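Local structure of putative bacterial transcription regulation protein (Staphylococcus aureus, 3LUR) at residues Ala32-Trp35 with Gln36-Tyr39. The protein is of unproven function but probably regulates transcription by recognising small-molecule effectors through an effector-binding domain. Numbering follows the deposited sequence.
With EDO (1,2-ethanediol), chain F.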
loop_
_atom_site.group_PDB
_atom_site.type_symbol
_atom_site.label_atom_id
_atom_site.label_comp_id
_atom_site.label_asym_id
_atom_site.label_seq_id
_atom_site.Cartn_x
_atom_site.Cartn_y
_atom_site.Cartn_z
ATOM N N ALA A 32 4.343 11.533 0.298
ATOM C CA ALA A 32 3.626 12.340 1.283
ATOM C C ALA A 32 2.815 13.436 0.579
ATOM O O ALA A 32 1.665 13.674 0.910
ATOM C CB ALA A 32 4.590 12.966 2.291
ATOM N N GLY A 33 3.436 14.085 -0.400
ATOM C CA GLY A 33 2.800 15.132 -1.155
ATOM C C GLY A 33 1.596 14.626 -1.937
ATOM O O GLY A 33 0.612 15.340 -2.094
ATOM N N PHE A 34 1.697 13.404 -2.452
ATOM C CA PHE A 34 0.606 12.798 -3.190
ATOM C C PHE A 34 -0.587 12.595 -2.264
ATOM O O PHE A 34 -1.724 12.925 -2.637
ATOM C CB PHE A 34 1.110 11.498 -3.834
ATOM C CG PHE A 34 0.072 10.715 -4.575
ATOM C CD1 PHE A 34 -0.983 11.328 -5.210
ATOM C CD2 PHE A 34 0.252 9.341 -4.756
ATOM C CE1 PHE A 34 -1.923 10.570 -5.918
ATOM C CE2 PHE A 34 -0.651 8.595 -5.464
ATOM C CZ PHE A 34 -1.739 9.202 -6.055
ATOM N N TRP A 35 -0.341 12.080 -1.044
ATOM C CA TRP A 35 -1.408 11.969 -0.059
ATOM C C TRP A 35 -1.990 13.349 0.270
ATOM O O TRP A 35 -3.212 13.510 0.371
ATOM C CB TRP A 35 -0.897 11.331 1.246
ATOM C CG TRP A 35 -0.782 9.880 1.204
ATOM C CD1 TRP A 35 0.346 9.156 1.000
ATOM C CD2 TRP A 35 -1.837 8.934 1.390
ATOM N NE1 TRP A 35 0.069 7.828 1.045
ATOM C CE2 TRP A 35 -1.260 7.654 1.299
ATOM C CE3 TRP A 35 -3.210 9.043 1.620
ATOM C CZ2 TRP A 35 -2.009 6.491 1.409
ATOM C CZ3 TRP A 35 -3.950 7.887 1.752
ATOM C CH2 TRP A 35 -3.346 6.627 1.632
ATOM N N GLN A 36 -1.115 14.346 0.442
ATOM C CA GLN A 36 -1.572 15.703 0.771
ATOM C C GLN A 36 -2.519 16.236 -0.322
ATOM O O GLN A 36 -3.598 16.786 -0.029
ATOM C CB GLN A 36 -0.376 16.658 0.951
ATOM C CG GLN A 36 -0.765 18.079 1.321
ATOM C CD GLN A 36 0.435 19.001 1.594
ATOM O OE1 GLN A 36 1.599 18.601 1.472
ATOM N NE2 GLN A 36 0.143 20.244 1.950
ATOM N N ARG A 37 -2.114 16.079 -1.573
ATOM C CA ARG A 37 -2.932 16.529 -2.704
ATOM C C ARG A 37 -4.278 15.789 -2.754
ATOM O O ARG A 37 -5.300 16.415 -2.904
ATOM C CB ARG A 37 -2.154 16.412 -4.024
ATOM C CG ARG A 37 -1.027 17.460 -4.122
ATOM C CD ARG A 37 -0.186 17.382 -5.376
ATOM N NE ARG A 37 0.865 16.365 -5.335
ATOM C CZ ARG A 37 0.806 15.159 -5.904
ATOM N NH1 ARG A 37 -0.280 14.751 -6.562
ATOM N NH2 ARG A 37 1.859 14.346 -5.824
ATOM N N CYS A 38 -4.270 14.466 -2.618
ATOM C CA CYS A 38 -5.532 13.694 -2.599
ATOM C C CYS A 38 -6.455 14.166 -1.488
ATOM O O CYS A 38 -7.655 14.295 -1.701
ATOM C CB CYS A 38 -5.305 12.221 -2.425
ATOM S SG CYS A 38 -4.523 11.423 -3.854
ATOM N N TYR A 39 -5.895 14.388 -0.290
ATOM C CA TYR A 39 -6.688 14.973 0.787
ATOM C C TYR A 39 -7.230 16.324 0.350
ATOM O O TYR A 39 -8.439 16.536 0.362
ATOM C CB TYR A 39 -5.874 15.107 2.086
ATOM C CG TYR A 39 -5.922 13.860 2.925
ATOM C CD1 TYR A 39 -7.089 13.481 3.553
ATOM C CD2 TYR A 39 -4.791 13.058 3.101
ATOM C CE1 TYR A 39 -7.151 12.317 4.335
ATOM C CE2 TYR A 39 -4.839 11.909 3.882
ATOM C CZ TYR A 39 -6.021 11.536 4.486
ATOM O OH TYR A 39 -6.084 10.395 5.244
HETATM C C1 EDO F . -3.753 14.111 -6.478
HETATM O O1 EDO F . -3.122 15.215 -7.157
HETATM C C2 EDO F . -4.558 13.291 -7.471
HETATM O O2 EDO F . -5.371 14.166 -8.252
#
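Four successive backbone hydrogen bonds, each from N of residue i+4 to O of residue i, tie A32-W35 to Q36-Y39, running from Q36 N to A32 O, R37 N to G33 O, C38 N to F34 O and Y39 N to W35 O, as expected of regular α-helix. The side chains built on this frame illustrate how two adjoining helical turns serve different surroundings. A bend at chi3 (-81°) folds R37 back along the helix, laying one face of its guanidinium over the backbone of F34, with NH2 3.3 Å from F34 CA. R37 NH1 forms a salt bridge with E19 and also donates at 2.9 Å to O1 of a 1,2-ethanediol probably from the crystallisation liquor, the diol oxygen lying at the guanidinium edge. On the buried side, C38 SG approaches F34 CE1 to 3.4 Å, an oblique sulfur-aromatic contact. One residue further round, Y39 CE2 rests 4.0 Å from W35 CE3, while Y39 CD2 lies close to the W35 carbonyl oxygen. W35 NE1 is hydrogen-bonded to the Y72 hydroxyl, and its indole also meets the Y138 ring. Helix 24-41 thus lies against the barrel: F34 touches strands 5-21 and 70-77, C38 and W35 reach both strand 70-77 and helix 43-50, and Y39 packs on helix 43-50.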